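Long-range contacts in glycerate kinase, putative (Thermotoga maritima, PDB 2B8N), which catalyses the ATP-dependent, magnesium-requiring phosphorylation of D-glycerate to 2-phosphoglycerate in the breakdown of serine: residues V80-Y85 and Y98-P103; L140-L145 and S178-G183; L161-S166 and Y232-S237; D201-R206 and N419-I424; T369-G374 and G408-T413. One frame throughout, in Å; residues are numbered along the deposited sequence.

Contact 1 of 5, residues V80-Y85 and Y98-P103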
# COMPACT_ATOMS: atom_id res chain seq x y z
N VAL A 80 -5.60 -11.48 -18.14
CA VAL A 80 -6.81 -10.86 -17.60
C VAL A 80 -6.44 -9.84 -16.52
O VAL A 80 -5.50 -10.04 -15.73
CB VAL A 80 -7.81 -11.92 -17.07
CG1 VAL A 80 -7.20 -12.68 -15.90
CG2 VAL A 80 -9.14 -11.29 -16.69
N VAL A 81 -7.18 -8.73 -16.51
CA VAL A 81 -6.89 -7.56 -15.70
C VAL A 81 -8.18 -7.12 -15.00
O VAL A 81 -9.20 -6.91 -15.66
CB VAL A 81 -6.34 -6.43 -16.61
CG1 VAL A 81 -6.30 -5.07 -15.90
CG2 VAL A 81 -4.95 -6.81 -17.16
N VAL A 82 -8.13 -7.02 -13.66
CA VAL A 82 -9.23 -6.45 -12.86
C VAL A 82 -8.68 -5.28 -12.01
O VAL A 82 -7.75 -5.47 -11.22
CB VAL A 82 -9.90 -7.50 -11.92
CG1 VAL A 82 -11.17 -6.92 -11.28
CG2 VAL A 82 -10.24 -8.75 -12.67
N THR A 83 -9.23 -4.09 -12.16
CA THR A 83 -8.73 -2.94 -11.40
C THR A 83 -9.92 -2.06 -11.01
O THR A 83 -11.06 -2.41 -11.28
CB THR A 83 -7.58 -2.18 -12.18
OG1 THR A 83 -6.88 -1.28 -11.32
CG2 THR A 83 -8.12 -1.41 -13.38
N LYS A 84 -9.66 -0.95 -10.32
CA LYS A 84 -10.70 -0.00 -9.95
C LYS A 84 -11.34 0.67 -11.17
O LYS A 84 -10.69 0.89 -12.20
CB LYS A 84 -10.11 1.11 -9.06
CG LYS A 84 -10.05 0.82 -7.58
CD LYS A 84 -9.40 1.99 -6.82
CE LYS A 84 -10.36 3.15 -6.63
NZ LYS A 84 -11.47 2.78 -5.75
N TYR A 85 -12.61 1.04 -11.06
CA TYR A 85 -13.24 1.81 -12.12
C TYR A 85 -12.35 3.01 -12.49
O TYR A 85 -11.82 3.71 -11.61
CB TYR A 85 -14.67 2.26 -11.76
CG TYR A 85 -15.57 1.09 -11.45
CD1 TYR A 85 -15.63 0.01 -12.31
CD2 TYR A 85 -16.33 1.04 -10.28
CE1 TYR A 85 -16.40 -1.09 -12.04
CE2 TYR A 85 -17.13 -0.06 -10.01
CZ TYR A 85 -17.15 -1.13 -10.91
OH TYR A 85 -17.90 -2.27 -10.69
N TYR A 98 -10.79 -5.71 -17.32
CA TYR A 98 -11.97 -5.52 -16.50
C TYR A 98 -11.78 -4.53 -15.32
O TYR A 98 -10.68 -4.31 -14.81
CB TYR A 98 -12.39 -6.88 -15.95
CG TYR A 98 -12.66 -7.94 -17.01
CD1 TYR A 98 -13.53 -7.68 -18.07
CD2 TYR A 98 -12.10 -9.21 -16.92
CE1 TYR A 98 -13.81 -8.66 -19.03
CE2 TYR A 98 -12.37 -10.20 -17.88
CZ TYR A 98 -13.23 -9.93 -18.93
OH TYR A 98 -13.51 -10.90 -19.88
N GLU A 99 -12.89 -3.95 -14.88
CA GLU A 99 -12.91 -3.09 -13.71
C GLU A 99 -14.07 -3.50 -12.81
O GLU A 99 -15.06 -4.04 -13.29
CB GLU A 99 -13.01 -1.61 -14.11
CG GLU A 99 -12.01 -1.20 -15.20
CD GLU A 99 -11.96 0.30 -15.44
OE1 GLU A 99 -12.92 0.98 -15.07
OE2 GLU A 99 -10.96 0.82 -16.00
N ALA A 100 -13.93 -3.25 -11.51
CA ALA A 100 -14.91 -3.72 -10.52
C ALA A 100 -14.89 -2.89 -9.25
O ALA A 100 -14.09 -1.94 -9.11
CB ALA A 100 -14.66 -5.17 -10.19
N GLY A 101 -15.78 -3.26 -8.32
CA GLY A 101 -16.04 -2.50 -7.10
C GLY A 101 -14.87 -2.39 -6.11
O GLY A 101 -14.21 -3.37 -5.78
N HIS A 102 -14.64 -1.15 -5.66
CA HIS A 102 -13.66 -0.85 -4.61
C HIS A 102 -14.00 0.52 -4.03
O HIS A 102 -14.34 1.43 -4.79
CB HIS A 102 -12.25 -0.85 -5.21
CG HIS A 102 -11.16 -0.49 -4.24
ND1 HIS A 102 -10.71 0.80 -4.05
CD2 HIS A 102 -10.42 -1.27 -3.41
CE1 HIS A 102 -9.76 0.81 -3.14
NE2 HIS A 102 -9.56 -0.43 -2.73
N PRO A 103 -13.90 0.68 -2.70
CA PRO A 103 -13.45 -0.25 -1.65
C PRO A 103 -14.39 -1.38 -1.26
O PRO A 103 -14.04 -2.14 -0.37
CB PRO A 103 -13.26 0.67 -0.45
CG PRO A 103 -14.23 1.74 -0.64
CD PRO A 103 -14.25 1.99 -2.12
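Val82 with Tyr98 and Thr83 with Glu99 form a parallel beta ladder, the seam that joins strand 96-100, an outermost strand of the six-stranded parallel sheet, to strand 76-84. The ladder is bonded in the stagger that parallel strands require: Tyr98 gives its N to Val81 O and takes Thr83 N on its own O (Thr83 N to Tyr98 O 3.0 Å), and Ala100 N then reaches Thr83 O. On the face that carries Val82 and Tyr98, Val80 CG2 rests against the tyrosine at CE2, 3.6 Å away.

Past the last bridges the side chains take over. Tyr85, with CG beside its backbone N (chi1 -59°), lays its ring over the Ala100 peptide, whose O lies 3.6 Å above the plane near the ring centre. Glu99 OE1 comes in plane at the edge of this ring and is itself bonded to Gly86 N, with OE2 held by Ser88 OG, while Tyr85 OH is taken up by Asp106 and Asn108. The chain of Lys84 bends twice (chi3 78°, chi4 66°), and this curl delivers NZ in the ring plane of His102, where it donates to ND1 at 2.7 Å. Were Lys84 replaced by an alanine, His102 ND1 would probably lose this donor and the imidazole would be freer to turn, since the aliphatic part of the lysine, from CG to CE, also lies against that ring.

Helix 107-120 covers the side bearing Val80, Val82, Tyr98 and Ala100, helix 61-72 reaches Val81 and Thr83 on the other, and strand 52-57 takes the far edge of strand 76-84.

Contact 2 of 5, residues L140-L145 and S178-G183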
# COMPACT_ATOMS: atom_id res chain seq x y z
N LEU A 140 -11.57 -6.35 -4.97
CA LEU A 140 -11.55 -6.55 -6.43
C LEU A 140 -11.51 -8.03 -6.84
O LEU A 140 -11.74 -8.35 -8.00
CB LEU A 140 -10.37 -5.82 -7.06
CG LEU A 140 -10.34 -4.28 -7.13
CD1 LEU A 140 -8.91 -3.82 -7.39
CD2 LEU A 140 -11.28 -3.75 -8.20
N PHE A 141 -11.19 -8.91 -5.89
CA PHE A 141 -11.08 -10.35 -6.13
C PHE A 141 -11.94 -11.06 -5.11
O PHE A 141 -11.57 -11.13 -3.94
CB PHE A 141 -9.61 -10.76 -5.94
CG PHE A 141 -9.22 -12.04 -6.64
CD1 PHE A 141 -9.70 -12.34 -7.92
CD2 PHE A 141 -8.32 -12.90 -6.05
CE1 PHE A 141 -9.34 -13.51 -8.54
CE2 PHE A 141 -7.93 -14.07 -6.68
CZ PHE A 141 -8.44 -14.38 -7.92
N GLU A 142 -13.11 -11.54 -5.53
CA GLU A 142 -14.07 -12.18 -4.61
C GLU A 142 -15.23 -12.87 -5.34
O GLU A 142 -15.73 -12.38 -6.35
CB GLU A 142 -14.62 -11.14 -3.61
CG GLU A 142 -15.52 -11.71 -2.50
CD GLU A 142 -14.81 -12.72 -1.60
OE1 GLU A 142 -14.70 -13.90 -1.98
OE2 GLU A 142 -14.35 -12.32 -0.52
N LEU A 143 -15.63 -14.02 -4.80
CA LEU A 143 -16.78 -14.80 -5.29
C LEU A 143 -17.21 -15.70 -4.13
O LEU A 143 -16.49 -16.64 -3.81
CB LEU A 143 -16.36 -15.64 -6.50
CG LEU A 143 -17.35 -16.67 -7.08
CD1 LEU A 143 -18.38 -16.01 -7.97
CD2 LEU A 143 -16.63 -17.76 -7.86
N PRO A 144 -18.31 -15.36 -3.43
CA PRO A 144 -18.75 -16.19 -2.26
C PRO A 144 -18.91 -17.68 -2.55
O PRO A 144 -19.11 -18.08 -3.72
CB PRO A 144 -20.13 -15.59 -1.89
CG PRO A 144 -20.16 -14.23 -2.51
CD PRO A 144 -19.16 -14.17 -3.63
N LEU A 145 -18.84 -18.50 -1.50
CA LEU A 145 -19.16 -19.93 -1.63
C LEU A 145 -20.64 -20.10 -1.96
O LEU A 145 -21.46 -19.30 -1.50
CB LEU A 145 -18.83 -20.70 -0.35
CG LEU A 145 -17.40 -20.67 0.22
CD1 LEU A 145 -17.41 -21.00 1.71
CD2 LEU A 145 -16.49 -21.64 -0.50
N SER A 178 -15.36 -17.64 1.18
CA SER A 178 -14.85 -17.23 -0.13
C SER A 178 -14.27 -18.37 -0.97
O SER A 178 -13.74 -19.32 -0.46
CB SER A 178 -13.77 -16.17 0.08
OG SER A 178 -13.17 -15.80 -1.14
N GLN A 179 -14.39 -18.26 -2.29
CA GLN A 179 -13.84 -19.26 -3.19
C GLN A 179 -12.37 -18.94 -3.58
O GLN A 179 -11.71 -19.76 -4.22
CB GLN A 179 -14.69 -19.35 -4.47
CG GLN A 179 -16.08 -19.92 -4.25
CD GLN A 179 -16.83 -20.28 -5.55
OE1 GLN A 179 -16.30 -20.96 -6.43
NE2 GLN A 179 -18.06 -19.84 -5.64
N VAL A 180 -11.86 -17.76 -3.19
CA VAL A 180 -10.51 -17.35 -3.61
C VAL A 180 -9.57 -16.94 -2.49
O VAL A 180 -8.35 -17.11 -2.62
CB VAL A 180 -10.54 -16.24 -4.71
CG1 VAL A 180 -11.26 -16.73 -5.90
CG2 VAL A 180 -11.17 -14.98 -4.21
N LYS A 181 -10.12 -16.40 -1.40
CA LYS A 181 -9.30 -15.99 -0.26
C LYS A 181 -8.82 -17.25 0.48
O LYS A 181 -9.26 -18.37 0.18
CB LYS A 181 -10.09 -15.13 0.74
CG LYS A 181 -10.98 -14.04 0.15
CD LYS A 181 -10.36 -12.69 0.23
CE LYS A 181 -11.21 -11.62 -0.42
NZ LYS A 181 -12.24 -11.22 0.56
N GLY A 182 -7.96 -17.05 1.47
CA GLY A 182 -7.54 -18.15 2.34
C GLY A 182 -6.87 -19.29 1.61
O GLY A 182 -7.03 -20.45 2.00
N GLY A 183 -6.13 -18.95 0.54
CA GLY A 183 -5.35 -19.94 -0.22
C GLY A 183 -6.14 -20.70 -1.29
O GLY A 183 -5.60 -21.53 -2.00
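Glu142 and Ser178 meet at the heart of a contact between two irregular loops, and its buried half is organised round a single carboxylate. Glu142 OE1 accepts from two donors: Ser178 OG at 2.6 Å on the syn lone pair, and its own neighbour Leu143 N on the anti one. The other oxygen, Glu142 OE2, is approached by Lys181 NZ at 2.6 Å from above the carboxylate plane, a salt bridge between side chains crossing at about a right angle. Arg174 supplies a second cation to OE2, so the negative charge is probably well compensated in its buried setting. A bend at chi2 (61°) turns the glutamate head to face both partners. Beside this polar knot lies an apolar one: Val180 stands over one face of the Phe141 ring, its CG2 4.3 Å from the ring centroid in a CH-pi contact, while Phe185 meets the same ring edge-to-face.

Toward Pro144, Leu145 and Gln179, all only partly buried, the contact is built differently. Backbone and amide bonds do the work here, Gln179 N giving to Leu143 O at 3.1 Å and Gln179 NE2 to Pro144 O at 2.8 Å, the latter almost straight (172°). Leu143 CD2 packs 3.4 Å from the same NE2, and Leu145 CD2 merely skirts Ser178 O.

Ser178 OG also accepts from Val180 N and Lys181 N, the signature of an ST turn combined with an ST motif; the serine thereby ties the bend of its own loop, shortly before helix 184-189, to the carboxylate of the loop that follows helix 137-140.

Contact 3 of 5, residues L161-S166 and Y232-S237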
# COMPACT_ATOMS: atom_id res chain seq x y z
N LEU A 161 -16.51 -4.82 11.92
CA LEU A 161 -15.84 -3.53 12.11
C LEU A 161 -16.51 -2.71 13.21
O LEU A 161 -15.88 -2.31 14.20
CB LEU A 161 -15.87 -2.74 10.83
CG LEU A 161 -14.94 -3.31 9.76
CD1 LEU A 161 -15.42 -2.91 8.36
CD2 LEU A 161 -13.50 -2.85 10.03
N LYS A 162 -17.80 -2.48 13.05
CA LYS A 162 -18.52 -1.69 14.02
C LYS A 162 -18.37 -2.28 15.42
O LYS A 162 -18.24 -1.54 16.40
CB LYS A 162 -19.99 -1.52 13.63
CG LYS A 162 -20.19 -0.56 12.46
CD LYS A 162 -21.66 -0.21 12.30
CE LYS A 162 -21.87 0.67 11.08
NZ LYS A 162 -21.47 -0.02 9.82
N SER A 163 -18.37 -3.61 15.52
CA SER A 163 -18.27 -4.27 16.83
C SER A 163 -16.85 -4.25 17.38
O SER A 163 -16.64 -4.72 18.49
CB SER A 163 -18.75 -5.72 16.74
OG SER A 163 -20.12 -5.76 16.43
N GLY A 164 -15.89 -3.76 16.60
CA GLY A 164 -14.51 -3.59 17.06
C GLY A 164 -13.69 -4.85 16.93
O GLY A 164 -12.86 -5.15 17.78
N ALA A 165 -13.91 -5.60 15.86
CA ALA A 165 -13.15 -6.82 15.63
C ALA A 165 -11.78 -6.44 15.12
O ALA A 165 -11.61 -5.38 14.56
CB ALA A 165 -13.87 -7.71 14.64
N SER A 166 -10.79 -7.31 15.34
CA SER A 166 -9.43 -7.09 14.84
C SER A 166 -9.39 -7.52 13.40
O SER A 166 -10.24 -8.30 12.96
CB SER A 166 -8.40 -7.89 15.65
OG SER A 166 -8.65 -9.29 15.66
N TYR A 232 -18.64 -11.70 18.87
CA TYR A 232 -19.20 -10.37 18.67
C TYR A 232 -20.73 -10.38 18.51
O TYR A 232 -21.33 -9.37 18.15
CB TYR A 232 -18.51 -9.67 17.49
CG TYR A 232 -17.03 -9.45 17.76
CD1 TYR A 232 -16.60 -8.39 18.55
CD2 TYR A 232 -16.07 -10.32 17.25
CE1 TYR A 232 -15.26 -8.19 18.82
CE2 TYR A 232 -14.72 -10.13 17.52
CZ TYR A 232 -14.33 -9.05 18.31
OH TYR A 232 -13.01 -8.82 18.58
N GLY A 233 -21.35 -11.53 18.80
CA GLY A 233 -22.80 -11.68 18.72
C GLY A 233 -23.40 -11.39 17.36
O GLY A 233 -24.50 -10.85 17.28
N ILE A 234 -22.72 -11.74 16.27
CA ILE A 234 -23.25 -11.47 14.94
C ILE A 234 -24.05 -12.67 14.43
O ILE A 234 -23.48 -13.74 14.17
CB ILE A 234 -22.14 -11.06 13.97
CG1 ILE A 234 -21.57 -9.70 14.41
CG2 ILE A 234 -22.69 -10.95 12.54
CD1 ILE A 234 -20.14 -9.47 14.01
N GLU A 235 -25.36 -12.49 14.30
CA GLU A 235 -26.26 -13.54 13.82
C GLU A 235 -26.04 -13.77 12.31
O GLU A 235 -25.81 -12.83 11.55
CB GLU A 235 -27.72 -13.16 14.12
N THR A 236 -26.09 -15.04 11.89
CA THR A 236 -25.83 -15.47 10.49
C THR A 236 -26.77 -16.61 10.04
O THR A 236 -27.21 -17.42 10.86
CB THR A 236 -24.39 -16.00 10.32
OG1 THR A 236 -24.16 -17.07 11.24
CG2 THR A 236 -23.39 -14.90 10.58
N SER A 237 -27.03 -16.70 8.74
CA SER A 237 -27.92 -17.73 8.19
C SER A 237 -27.40 -19.18 8.41
O SER A 237 -26.29 -19.39 8.90
CB SER A 237 -28.18 -17.46 6.69
OG SER A 237 -26.99 -17.28 5.93
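Ser163 and Tyr232 bring the two backbones nearest, with 6.4 Å between Ser163 CA and Tyr232 CA, and each stands where a helix gives out. Helix 150-162 closes in a Schellman motif at Gly164, whose phi of 84° turns the chain away; helix 222-231 closes in the same manner at Gly233. Both segments then run to a capping serine, Ser166 for helix 167-175 and Ser237 for helix 238-244, so the contact sets one helix-to-helix corner against another.

One side chain carries most of it. Tyr232 keeps CG anti to its carbonyl carbon (chi1 -63°), which sends the ring across to the corner at 163-165. There Ala165 CB lies over one face, 4.1 Å from the ring centroid and displaced toward the rim on the CE2 and CZ side, a CH-pi contact. At the other flank Ser163 CB touches Tyr232 CD1 at 3.9 Å, and Ser163 O stands 3.7 Å from the same carbon. The hydroxyl, close to Ala165 CA, bonds beyond the corner to Glu169 OE1, which also receives Ser166 N; Ser163 OG meanwhile turns back to Ala159 O. Ile234 just grazes Ser163 with CD1 and also packs on Leu156 and Leu160 of helix 150-162 and on Leu229.

With Tyr232 OH and Ser163 OG both bonded outside the two segments, adhesion between these segments rests on dispersion and CH-pi attraction at the protein surface, and the directional anchoring of the ring comes from Glu169.

Contact 4 of 5, residues D201-R206 and N419-I424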
# COMPACT_ATOMS: atom_id res chain seq x y z
N ASP A 201 0.98 -2.63 -0.19
CA ASP A 201 0.50 -1.44 0.50
C ASP A 201 0.20 -1.72 1.99
O ASP A 201 -0.33 -0.84 2.69
CB ASP A 201 -0.73 -0.88 -0.24
CG ASP A 201 -1.95 -1.77 -0.12
OD1 ASP A 201 -1.81 -2.94 0.28
OD2 ASP A 201 -3.07 -1.31 -0.42
N VAL A 202 0.55 -2.93 2.46
CA VAL A 202 0.35 -3.35 3.85
C VAL A 202 1.66 -3.27 4.63
O VAL A 202 2.68 -3.82 4.23
CB VAL A 202 -0.20 -4.81 3.98
CG1 VAL A 202 -0.26 -5.24 5.45
CG2 VAL A 202 -1.57 -4.93 3.37
N LEU A 203 1.62 -2.58 5.76
CA LEU A 203 2.82 -2.39 6.58
C LEU A 203 3.29 -3.74 7.13
O LEU A 203 2.52 -4.47 7.77
CB LEU A 203 2.54 -1.42 7.72
CG LEU A 203 3.76 -0.82 8.40
CD1 LEU A 203 4.49 0.10 7.44
CD2 LEU A 203 3.33 -0.08 9.66
N GLY A 204 4.54 -4.09 6.87
CA GLY A 204 5.06 -5.38 7.30
C GLY A 204 4.76 -6.48 6.31
O GLY A 204 5.02 -7.65 6.56
N ASP A 205 4.20 -6.09 5.17
CA ASP A 205 4.04 -6.97 4.01
C ASP A 205 3.53 -8.34 4.41
O ASP A 205 4.07 -9.35 4.01
CB ASP A 205 5.36 -7.10 3.19
CG ASP A 205 6.09 -5.76 2.96
OD1 ASP A 205 5.46 -4.72 2.59
OD2 ASP A 205 7.34 -5.77 3.12
N ARG A 206 2.45 -8.36 5.17
CA ARG A 206 1.90 -9.60 5.69
C ARG A 206 1.07 -10.27 4.61
O ARG A 206 -0.01 -9.79 4.26
CB ARG A 206 1.01 -9.28 6.88
CG ARG A 206 1.73 -8.92 8.18
CD ARG A 206 1.74 -10.13 9.11
NE ARG A 206 0.40 -10.45 9.60
CZ ARG A 206 0.14 -11.33 10.57
NH1 ARG A 206 1.12 -12.00 11.16
NH2 ARG A 206 -1.13 -11.53 10.95
N ASN A 419 1.32 2.37 -4.49
CA ASN A 419 1.15 2.66 -3.08
C ASN A 419 1.94 1.68 -2.21
O ASN A 419 1.60 0.50 -2.14
CB ASN A 419 -0.32 2.64 -2.69
CG ASN A 419 -0.55 3.06 -1.25
OD1 ASN A 419 0.24 3.81 -0.65
ND2 ASN A 419 -1.64 2.58 -0.67
N VAL A 420 2.99 2.18 -1.58
CA VAL A 420 3.72 1.39 -0.60
C VAL A 420 3.90 2.19 0.67
O VAL A 420 4.94 2.13 1.30
CB VAL A 420 5.09 0.89 -1.12
CG1 VAL A 420 4.91 0.07 -2.38
CG2 VAL A 420 6.06 2.06 -1.37
N ASN A 421 2.86 2.93 1.04
CA ASN A 421 2.80 3.74 2.26
C ASN A 421 3.72 4.98 2.20
O ASN A 421 3.77 5.64 1.17
CB ASN A 421 2.98 2.85 3.50
CG ASN A 421 1.87 1.80 3.62
OD1 ASN A 421 2.13 0.58 3.67
ND2 ASN A 421 0.62 2.28 3.67
N ASP A 422 4.43 5.31 3.28
CA ASP A 422 5.01 6.65 3.44
C ASP A 422 6.56 6.66 3.39
O ASP A 422 7.21 5.76 3.93
CB ASP A 422 4.48 7.28 4.76
CG ASP A 422 2.94 7.38 4.79
OD1 ASP A 422 2.31 7.34 3.71
OD2 ASP A 422 2.36 7.52 5.89
N LEU A 423 7.11 7.68 2.74
CA LEU A 423 8.55 7.95 2.80
C LEU A 423 8.77 9.34 3.44
O LEU A 423 8.14 10.31 3.03
CB LEU A 423 9.17 7.93 1.39
CG LEU A 423 10.64 8.36 1.26
CD1 LEU A 423 11.51 7.46 2.12
CD2 LEU A 423 11.12 8.36 -0.16
N ILE A 424 9.66 9.40 4.44
CA ILE A 424 10.06 10.66 5.03
C ILE A 424 11.57 10.78 4.94
O ILE A 424 12.28 9.85 5.24
CB ILE A 424 9.69 10.77 6.51
CG1 ILE A 424 8.18 10.63 6.72
CG2 ILE A 424 10.20 12.12 7.07
CD1 ILE A 424 7.70 9.24 7.00
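Asp201 and Val420 pass with their CA atoms 4.4 Å apart, a single close point between a loop that soon folds into a type II turn (Val202 to Asp205) and the chain leading into strand 422-428. Asp201 presents its methylene: Asp201 CB lies 3.3 Å from Asn419 O and 3.6 Å from Asn419 ND2, with the carboxylate and amide planes nearly perpendicular (89°). Asn421, two residues further on, sets its amide beside the Asp201 carbonyl; its OD1 lies 3.0 Å from Asp201 O, two acceptors side by side and so not a hydrogen bond. Leu203 CD1 only brushes this amide.

The contact joins the two lobes of the kinase, since the loop after strand 193-199 belongs to the parallel-sheet part and strand 422-428 to the mixed sheet, much of which falls in the MOFRL family region. On the latter side Asn419 makes an Asx turn: its OD1 accepts Asn421 N at 3.2 Å, the donor standing well above the carbonyl plane. Replacing Asn419 with a leucine would remove that acceptor and is likely to leave Asn421 N without its mate, disturbing the turn that sets the Asn421 amide beside Asp201. Thr362 braces the same bend, its hydroxyl bonding to Val420 N and Asn421 O.

Contact 5 of 5, residues T369-G374 and G408-T413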
# COMPACT_ATOMS: atom_id res chain seq x y z
N THR A 369 -6.76 14.72 -0.48
CA THR A 369 -6.19 15.93 -1.11
C THR A 369 -5.36 15.59 -2.33
O THR A 369 -5.01 14.43 -2.57
CB THR A 369 -5.27 16.73 -0.12
OG1 THR A 369 -4.06 16.00 0.11
CG2 THR A 369 -5.96 16.99 1.19
N ASP A 370 -5.01 16.63 -3.08
CA ASP A 370 -4.21 16.50 -4.30
C ASP A 370 -2.72 16.53 -4.01
O ASP A 370 -1.91 16.42 -4.93
CB ASP A 370 -4.61 17.59 -5.32
CG ASP A 370 -4.48 19.06 -4.79
OD1 ASP A 370 -4.06 19.31 -3.63
OD2 ASP A 370 -4.82 19.99 -5.56
N ALA A 371 -2.36 16.69 -2.73
CA ALA A 371 -0.96 16.77 -2.32
C ALA A 371 -0.50 15.42 -1.75
O ALA A 371 -1.30 14.65 -1.24
CB ALA A 371 -0.79 17.89 -1.30
N ALA A 372 0.80 15.16 -1.87
CA ALA A 372 1.41 13.91 -1.45
C ALA A 372 1.91 14.04 -0.06
O ALA A 372 2.07 13.04 0.62
CB ALA A 372 2.57 13.54 -2.38
N GLY A 373 2.21 15.28 0.35
CA GLY A 373 2.72 15.56 1.70
C GLY A 373 3.27 16.98 1.86
O GLY A 373 2.80 17.92 1.24
N GLY A 374 4.30 17.12 2.66
CA GLY A 374 4.83 18.44 2.97
C GLY A 374 6.32 18.56 2.72
O GLY A 374 7.02 17.56 2.74
N GLY A 408 3.76 27.79 1.21
CA GLY A 408 4.45 27.22 0.04
C GLY A 408 5.19 25.95 0.35
O GLY A 408 6.30 25.74 -0.16
N ALA A 409 4.59 25.10 1.17
CA ALA A 409 5.27 23.93 1.71
C ALA A 409 4.54 22.61 1.41
O ALA A 409 4.84 21.58 2.01
CB ALA A 409 5.45 24.11 3.21
N LEU A 410 3.59 22.65 0.47
CA LEU A 410 2.93 21.42 0.01
C LEU A 410 3.81 20.72 -1.02
O LEU A 410 4.38 21.38 -1.89
CB LEU A 410 1.56 21.72 -0.63
CG LEU A 410 0.34 21.89 0.28
CD1 LEU A 410 -0.87 22.21 -0.56
CD2 LEU A 410 0.07 20.63 1.14
N LEU A 411 3.94 19.40 -0.91
CA LEU A 411 4.57 18.58 -1.96
C LEU A 411 3.48 18.01 -2.85
O LEU A 411 2.64 17.23 -2.39
CB LEU A 411 5.40 17.43 -1.37
CG LEU A 411 5.85 16.42 -2.44
CD1 LEU A 411 7.04 16.92 -3.22
CD2 LEU A 411 6.16 15.08 -1.80
N ILE A 412 3.50 18.40 -4.12
CA ILE A 412 2.53 17.96 -5.12
C ILE A 412 3.25 17.12 -6.14
O ILE A 412 4.05 17.63 -6.90
CB ILE A 412 1.90 19.17 -5.85
CG1 ILE A 412 1.37 20.23 -4.86
CG2 ILE A 412 0.80 18.69 -6.85
CD1 ILE A 412 -0.06 20.05 -4.45
N THR A 413 2.97 15.82 -6.16
CA THR A 413 3.57 14.89 -7.12
C THR A 413 2.58 14.48 -8.20
O THR A 413 2.98 14.24 -9.34
CB THR A 413 4.04 13.59 -6.44
OG1 THR A 413 2.92 12.94 -5.81
CG2 THR A 413 5.09 13.88 -5.40
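Asp370 and Ile412 meet at the rim, where the carboxylate, the one flat side-chain group of this contact, brings OD1 to 4.1 Å from Ile412 CD1 while that same oxygen is bonded to Tyr401. The remaining flat groups are peptides, and they are met in two ways. Leu411 O takes Ala372 N at 2.8 Å nearly end-on, with a C=O to donor angle of 168°. Gly373 O is instead approached by Leu411 N from well above the carbonyl plane (47° out of it), although the bond, also 2.8 Å, is straight at the hydrogen.

Leu411 O accepts a second, weak bond from Gly373 N at 3.4 Å. Ala372 and Gly373 thus both face Leu411, a classic beta bulge at the start of strand 373-377, where it pairs antiparallel with the short strand 410-411. One step on, Gly374 and Leu410 form a non-hydrogen-bonded pair, and Gly374 CA makes a CA-H...O contact with Ala409 O.

Methyl groups fill in around this backbone core. Ala371 CB touches both Leu410 CD2 (3.8 Å) and Ile412 CD1 (3.9 Å). On the other side of the bulge Ala372 CB touches Leu411 CD2 and lies 3.5 Å from Thr413 OG1. Leu411 carries on to Ile24 and Lys28 of helix 17-32, and Leu410 to helix 400-406.

The small residues Ala371 to Gly374 contribute peptides and methyls rather than polar side chains, which suggests that hydrogen bonding sets the alignment of the edge strand 410-411 on strand 373-377 while the larger leucines and isoleucine supply the apolar cover.

The five contacts differ in burial and in chemistry: contacts 2 and 5 are buried, 1 and 4 partly buried, and 3 lies at the surface. Contacts 1 and 5 are both backbone ladders at sheet edges, parallel in the first and antiparallel with a bulge in the second, and each belongs to a different family region. Contact 2, a loop pairing, is the one with a salt bridge; it touches contact 1 directly, Leu140 CD2 packing on Thr83 O at 3.4 Å. Contact 3, its centre about 20 Å from that of contact 2, relies on an aromatic ring. Contact 4, nearest the centre of the chain, links the two regions sparsely and shares the mixed sheet with contact 5.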